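Side-chain contacts in acyl-CoA dehydrogenase family protein (Porphyromonas gingivalis, PDB 2OKU), which belongs to the acyl-CoA dehydrogenase family and probably oxidises acyl-CoA thioesters with FAD, represented here by its C-terminal helical domain: residues H74-F77 with G78-M82; T25-K28 with P29-P33. All blocks are in the same frame, centred on the assembly; numbering follows the deposited sequence.

Contact 1 of 2, residues H74-F77 with G78-M82; sequences HAVF and GHLLM
Ala75 and His79 lie one turn apart on helix 58-87, a long helix of the C-terminal helical domain, and illustrate how an imidazole can bond back to its own helix. From CB, which lies 3.4 Å from Val76 O, the side chain of His79 leaves with CG beside the backbone N (chi1 -79°), a torsion that turns the ring back toward the preceding turn. CG and CE1 both lie near Ala75 O, and ND1 between them makes the bond, 2.8 Å from Ala75 O with an N-H...O angle of 162°. The carbonyl oxygen sits at the ring edge, close to its plane; since a carbonyl can only accept, ND1 is the donor. Beyond it, NE2 is hydrogen-bonded to Gln23 NE2, while Leu38 and Thr42 of helix 32-53 touch the His79 side chain. Ala75 O also keeps its helical bond from His79 N, and the two donors arrive from opposite faces of the carbonyl plane. Bonds at both ring nitrogens, ND1 to Ala75 O and NE2 to Gln23, fix the rotation of this buried ring.

Val76 CG1 meets Leu80 CD1 at 4.4 Å, while Leu80 CG rests 3.5 Å from Val76 O. His74 ND1 bonds to Tyr98 OH of the second subunit, whose Tyr98 and Phe91 also meet the Phe77 ring edge-to-face. Phe77 is thus committed to the dimer interface, yet its backbone oxygen serves the next turn: Leu81 N bonds to it almost in line with its C=O, and Leu81 CG comes within 3.3 Å of Phe77 O.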
ATOM      1  N   HIS A  74      -0.830  -0.708   8.085  1.00 18.68           N
ATOM      2  CA  HIS A  74      -1.153  -1.854   7.220  1.00 18.94           C
ATOM      3  C   HIS A  74      -2.657  -1.942   6.937  1.00 19.51           C
ATOM      4  O   HIS A  74      -3.079  -2.159   5.779  1.00 19.58           O
ATOM      5  CB  HIS A  74      -0.598  -3.172   7.788  1.00 18.68           C
ATOM      6  CG  HIS A  74       0.888  -3.210   7.807  1.00 18.24           C
ATOM      7  ND1 HIS A  74       1.638  -3.066   6.663  1.00 17.81           N
ATOM      8  CD2 HIS A  74       1.765  -3.326   8.828  1.00 19.99           C
ATOM      9  CE1 HIS A  74       2.921  -3.063   6.986  1.00 18.91           C
ATOM     10  NE2 HIS A  74       3.026  -3.257   8.291  1.00 18.20           N
ATOM     11  N   ALA A  75      -3.473  -1.758   7.976  1.00 18.99           N
ATOM     12  CA  ALA A  75      -4.924  -1.743   7.804  1.00 19.99           C
ATOM     13  C   ALA A  75      -5.433  -0.570   6.971  1.00 19.83           C
ATOM     14  O   ALA A  75      -6.281  -0.773   6.108  1.00 20.26           O
ATOM     15  CB  ALA A  75      -5.636  -1.769   9.182  1.00 20.45           C
ATOM     16  N   VAL A  76      -4.947   0.644   7.242  1.00 19.28           N
ATOM     17  CA  VAL A  76      -5.344   1.836   6.484  1.00 19.47           C
ATOM     18  C   VAL A  76      -4.949   1.716   5.029  1.00 19.13           C
ATOM     19  O   VAL A  76      -5.803   1.850   4.123  1.00 18.59           O
ATOM     20  CB  VAL A  76      -4.744   3.120   7.084  1.00 19.27           C
ATOM     21  CG1 VAL A  76      -5.034   4.366   6.170  1.00 19.39           C
ATOM     22  CG2 VAL A  76      -5.263   3.333   8.545  1.00 18.48           C
ATOM     23  N   PHE A  77      -3.670   1.418   4.806  1.00 18.91           N
ATOM     24  CA  PHE A  77      -3.116   1.310   3.448  1.00 19.37           C
ATOM     25  C   PHE A  77      -3.930   0.307   2.650  1.00 19.47           C
ATOM     26  O   PHE A  77      -4.270   0.558   1.491  1.00 20.79           O
ATOM     27  CB  PHE A  77      -1.656   0.879   3.506  1.00 19.51           C
ATOM     28  CG  PHE A  77      -0.674   1.978   3.896  1.00 18.52           C
ATOM     29  CD1 PHE A  77      -1.076   3.232   4.355  1.00 20.21           C
ATOM     30  CD2 PHE A  77       0.693   1.712   3.830  1.00 20.23           C
ATOM     31  CE1 PHE A  77      -0.140   4.206   4.693  1.00 19.73           C
ATOM     32  CE2 PHE A  77       1.632   2.670   4.186  1.00 21.43           C
ATOM     33  CZ  PHE A  77       1.223   3.918   4.624  1.00 19.60           C
ATOM     34  N   GLY A  78      -4.252  -0.828   3.274  1.00 19.18           N
ATOM     35  CA  GLY A  78      -4.988  -1.906   2.604  1.00 19.03           C
ATOM     36  C   GLY A  78      -6.337  -1.427   2.109  1.00 19.15           C
ATOM     37  O   GLY A  78      -6.789  -1.749   0.985  1.00 18.01           O
ATOM     38  N   HIS A  79      -6.995  -0.618   2.943  1.00 18.98           N
ATOM     39  CA  HIS A  79      -8.262  -0.002   2.528  1.00 18.71           C
ATOM     40  C   HIS A  79      -8.083   0.950   1.356  1.00 19.52           C
ATOM     41  O   HIS A  79      -8.920   0.947   0.468  1.00 19.38           O
ATOM     42  CB  HIS A  79      -8.942   0.712   3.693  1.00 18.87           C
ATOM     43  CG  HIS A  79      -9.670  -0.207   4.627  1.00 17.96           C
ATOM     44  ND1 HIS A  79      -9.061  -0.777   5.720  1.00 17.54           N
ATOM     45  CD2 HIS A  79     -10.942  -0.668   4.619  1.00 17.85           C
ATOM     46  CE1 HIS A  79      -9.933  -1.550   6.351  1.00 18.93           C
ATOM     47  NE2 HIS A  79     -11.089  -1.496   5.707  1.00 16.91           N
ATOM     48  N   LEU A  80      -7.016   1.764   1.340  1.00 18.93           N
ATOM     49  CA  LEU A  80      -6.807   2.687   0.224  1.00 19.81           C
ATOM     50  C   LEU A  80      -6.656   1.928  -1.082  1.00 20.48           C
ATOM     51  O   LEU A  80      -7.191   2.325  -2.129  1.00 19.58           O
ATOM     52  CB  LEU A  80      -5.593   3.576   0.457  1.00 20.06           C
ATOM     53  CG  LEU A  80      -5.627   4.418   1.716  1.00 20.61           C
ATOM     54  CD1 LEU A  80      -4.298   5.175   1.885  1.00 21.67           C
ATOM     55  CD2 LEU A  80      -6.811   5.387   1.678  1.00 23.09           C
ATOM     56  N   LEU A  81      -5.960   0.800  -1.011  1.00 21.15           N
ATOM     57  CA  LEU A  81      -5.756  -0.040  -2.189  1.00 22.51           C
ATOM     58  C   LEU A  81      -7.043  -0.789  -2.594  1.00 22.93           C
ATOM     59  O   LEU A  81      -7.345  -0.912  -3.779  1.00 21.88           O
ATOM     60  CB  LEU A  81      -4.576  -0.996  -1.951  1.00 22.72           C
ATOM     61  CG  LEU A  81      -3.258  -0.337  -1.563  1.00 23.27           C
ATOM     62  CD1 LEU A  81      -2.122  -1.446  -1.578  1.00 25.16           C
ATOM     63  CD2 LEU A  81      -2.912   0.891  -2.420  1.00 24.50           C
HETATM   64  N   MSE A  82      -7.819  -1.239  -1.617  1.00 23.57           N
HETATM   65  CA  MSE A  82      -9.152  -1.803  -1.894  1.00 25.87           C
HETATM   66  C   MSE A  82     -10.021  -0.788  -2.653  1.00 24.06           C
HETATM   67  O   MSE A  82     -10.718  -1.135  -3.592  1.00 22.27           O
HETATM   68  CB  MSE A  82      -9.846  -2.224  -0.592  1.00 25.40           C
HETATM   69  CG  MSE A  82     -10.922  -3.297  -0.674  1.00 27.69           C
HETATM   70 SE   MSE A  82     -12.444  -2.865   0.512  1.00 44.89          SE
HETATM   71  CE  MSE A  82     -12.628  -1.588  -0.876  1.00 18.45           C
TER

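Contact 2 of 2, residues T25-K28 with P29-P33; sequences TEVK and PELQP
Lys28 O is gripped by two amides as the chain turns into helix 32-53. Leu31 N donates at 3.0 Å to Lys28 O, approaching from well above the carbonyl plane, and Gln32 N adds a weak, more bent bond. The turn illustrates how a loop carbonyl can gather successive amides of the turn leading into a helix, with Pro29 bringing no N-H of its own.

On the outer side of the turn, the side chains of Lys28 and Glu30 run side by side, pointing the same way. Their contact is chiefly aliphatic carbon against carboxylate, Lys28 CE lying 3.4 Å from Glu30 OE2. The salt bridge is long, 4.0 Å from Lys28 NZ to Glu30 OE2, and a water also joins the two, accepting from Lys28 NZ and donating to Glu30 OE2 at 2.7 Å. Asp89, close to the same carboxylate, would tend to raise its affinity for a proton.

Val27 crosses Gln32 at about a right angle, its CG2 3.6 Å from Gln32 OE1. The Gln32 chain, bent at chi2 (64°), brings OE1 back over the loop, where it accepts from two waters that bond in turn to Val27 O and Val27 N. Its NE2 pairs with Glu36. On the inner side Val27 CB meets Leu31 CB at 4.0 Å. From here Val27 packs on Met82 of helix 58-87, and Leu31 touches Asn86 of that helix and Arg92 of helix 92-115, so the turn as a whole meets both helices.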
ATOM      1  N   THR A  25     -18.245   1.143   2.169  1.00 25.05           N
ATOM      2  CA  THR A  25     -18.166   1.179   0.734  1.00 26.02           C
ATOM      3  C   THR A  25     -18.818  -0.063   0.182  1.00 26.54           C
ATOM      4  O   THR A  25     -18.504  -1.175   0.611  1.00 26.11           O
ATOM      5  CB  THR A  25     -16.718   1.172   0.242  1.00 26.19           C
ATOM      6  OG1 THR A  25     -15.983   2.154   0.962  1.00 29.27           O
ATOM      7  CG2 THR A  25     -16.633   1.448  -1.258  1.00 25.78           C
ATOM      8  N   GLU A  26     -19.723   0.137  -0.766  1.00 27.36           N
ATOM      9  CA  GLU A  26     -20.394  -0.973  -1.437  1.00 28.20           C
ATOM     10  C   GLU A  26     -19.415  -1.516  -2.457  1.00 27.16           C
ATOM     11  O   GLU A  26     -18.953  -0.764  -3.313  1.00 27.40           O
ATOM     12  CB  GLU A  26     -21.676  -0.460  -2.114  1.00 28.66           C
ATOM     13  CG  GLU A  26     -22.366  -1.474  -3.012  1.00 30.31           C
ATOM     14  CD  GLU A  26     -23.694  -0.987  -3.602  1.00 33.45           C
ATOM     15  OE1 GLU A  26     -23.715   0.069  -4.296  1.00 40.73           O
ATOM     16  OE2 GLU A  26     -24.717  -1.690  -3.394  1.00 41.51           O
ATOM     17  N   VAL A  27     -19.046  -2.794  -2.352  1.00 26.17           N
ATOM     18  CA  VAL A  27     -18.115  -3.384  -3.305  1.00 25.76           C
ATOM     19  C   VAL A  27     -18.778  -4.581  -4.007  1.00 25.69           C
ATOM     20  O   VAL A  27     -19.735  -5.167  -3.504  1.00 25.15           O
ATOM     21  CB  VAL A  27     -16.755  -3.789  -2.645  1.00 26.12           C
ATOM     22  CG1 VAL A  27     -16.131  -2.589  -1.980  1.00 24.07           C
ATOM     23  CG2 VAL A  27     -16.930  -4.937  -1.653  1.00 25.45           C
ATOM     24  N   LYS A  28     -18.263  -4.930  -5.164  1.00 25.74           N
ATOM     25  CA  LYS A  28     -18.741  -6.103  -5.880  1.00 26.72           C
ATOM     26  C   LYS A  28     -18.275  -7.363  -5.143  1.00 25.87           C
ATOM     27  O   LYS A  28     -17.324  -7.289  -4.365  1.00 24.38           O
ATOM     28  CB  LYS A  28     -18.215  -6.087  -7.298  1.00 26.91           C
ATOM     29  CG  LYS A  28     -18.935  -5.044  -8.176  1.00 30.14           C
ATOM     30  CD  LYS A  28     -18.476  -5.089  -9.624  1.00 30.50           C
ATOM     31  CE  LYS A  28     -18.792  -6.460 -10.281  1.00 34.32           C
ATOM     32  NZ  LYS A  28     -18.885  -6.407 -11.786  1.00 36.13           N
ATOM     33  N   PRO A  29     -18.947  -8.512  -5.378  1.00 25.66           N
ATOM     34  CA  PRO A  29     -18.564  -9.763  -4.703  1.00 25.35           C
ATOM     35  C   PRO A  29     -17.078 -10.105  -4.810  1.00 24.47           C
ATOM     36  O   PRO A  29     -16.517 -10.662  -3.879  1.00 24.67           O
ATOM     37  CB  PRO A  29     -19.398 -10.821  -5.434  1.00 25.28           C
ATOM     38  CG  PRO A  29     -20.611 -10.079  -5.887  1.00 26.43           C
ATOM     39  CD  PRO A  29     -20.121  -8.706  -6.255  1.00 26.28           C
ATOM     40  N   GLU A  30     -16.456  -9.780  -5.933  1.00 23.50           N
ATOM     41  CA  GLU A  30     -15.050 -10.099  -6.153  1.00 24.16           C
ATOM     42  C   GLU A  30     -14.104  -9.420  -5.172  1.00 23.67           C
ATOM     43  O   GLU A  30     -13.017  -9.931  -4.915  1.00 22.53           O
ATOM     44  CB  GLU A  30     -14.644  -9.757  -7.583  1.00 24.99           C
ATOM     45  CG  GLU A  30     -14.805  -8.290  -7.954  1.00 28.31           C
ATOM     46  CD  GLU A  30     -15.414  -8.085  -9.332  1.00 33.11           C
ATOM     47  OE1 GLU A  30     -15.825  -9.089  -9.946  1.00 36.14           O
ATOM     48  OE2 GLU A  30     -15.494  -6.919  -9.786  1.00 34.38           O
ATOM     49  N   LEU A  31     -14.531  -8.284  -4.615  1.00 23.11           N
ATOM     50  CA  LEU A  31     -13.711  -7.534  -3.654  1.00 23.61           C
ATOM     51  C   LEU A  31     -14.177  -7.757  -2.201  1.00 23.11           C
ATOM     52  O   LEU A  31     -13.519  -7.329  -1.229  1.00 23.21           O
ATOM     53  CB  LEU A  31     -13.767  -6.046  -4.053  1.00 23.99           C
ATOM     54  CG  LEU A  31     -12.562  -5.166  -3.842  1.00 26.03           C
ATOM     55  CD1 LEU A  31     -11.250  -5.810  -4.339  1.00 25.48           C
ATOM     56  CD2 LEU A  31     -12.819  -3.764  -4.478  1.00 24.37           C
ATOM     57  N   GLN A  32     -15.308  -8.431  -2.036  1.00 22.64           N
ATOM     58  CA  GLN A  32     -15.861  -8.664  -0.714  1.00 22.59           C
ATOM     59  C   GLN A  32     -14.892  -9.427   0.221  1.00 22.45           C
ATOM     60  O   GLN A  32     -14.755  -9.069   1.383  1.00 21.23           O
ATOM     61  CB  GLN A  32     -17.233  -9.341  -0.811  1.00 22.80           C
ATOM     62  CG  GLN A  32     -17.969  -9.533   0.514  1.00 24.24           C
ATOM     63  CD  GLN A  32     -18.334  -8.223   1.212  1.00 25.79           C
ATOM     64  OE1 GLN A  32     -18.632  -7.234   0.560  1.00 25.57           O
ATOM     65  NE2 GLN A  32     -18.317  -8.226   2.547  1.00 28.00           N
ATOM     66  N   PRO A  33     -14.222 -10.486  -0.278  1.00 22.65           N
ATOM     67  CA  PRO A  33     -13.246 -11.138   0.609  1.00 22.12           C
ATOM     68  C   PRO A  33     -12.150 -10.195   1.096  1.00 22.01           C
ATOM     69  O   PRO A  33     -11.787 -10.239   2.282  1.00 20.08           O
ATOM     70  CB  PRO A  33     -12.683 -12.278  -0.260  1.00 21.90           C
ATOM     71  CG  PRO A  33     -13.830 -12.595  -1.217  1.00 23.32           C
ATOM     72  CD  PRO A  33     -14.357 -11.205  -1.559  1.00 22.70           C
TER
HETATM   73  O   HOH W   1     -20.074  -7.485  -2.084  1.00 42.84           O
HETATM   74  O   HOH W   2     -19.675  -4.555   0.332  1.00 47.17           O
HETATM   75  O   HOH W   3     -15.875  -5.821 -12.218  1.00 54.60           O

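Overall arrangement
Contact 2 precedes contact 1 in the chain, and their centres lie 14 Å apart on the same side of the domain's centre. Selenomethionine Met82 links them directly: its CE lies 3.8 Å from Val27 CG1, and its backbone O lies 3.5 Å from Leu31 CD2. The pair contrasts a buried helical turn with a surface turn leading into a helix; in each a backbone carbonyl accepts twice, though in contact 2 one bond is weak. Contact 1, its centre about 9 Å from the chain's centre, also faces the second subunit, whereas contact 2, about 20 Å out, is touched by no other chain of the assembly. Both belong to the C-terminal domain of the longer protein.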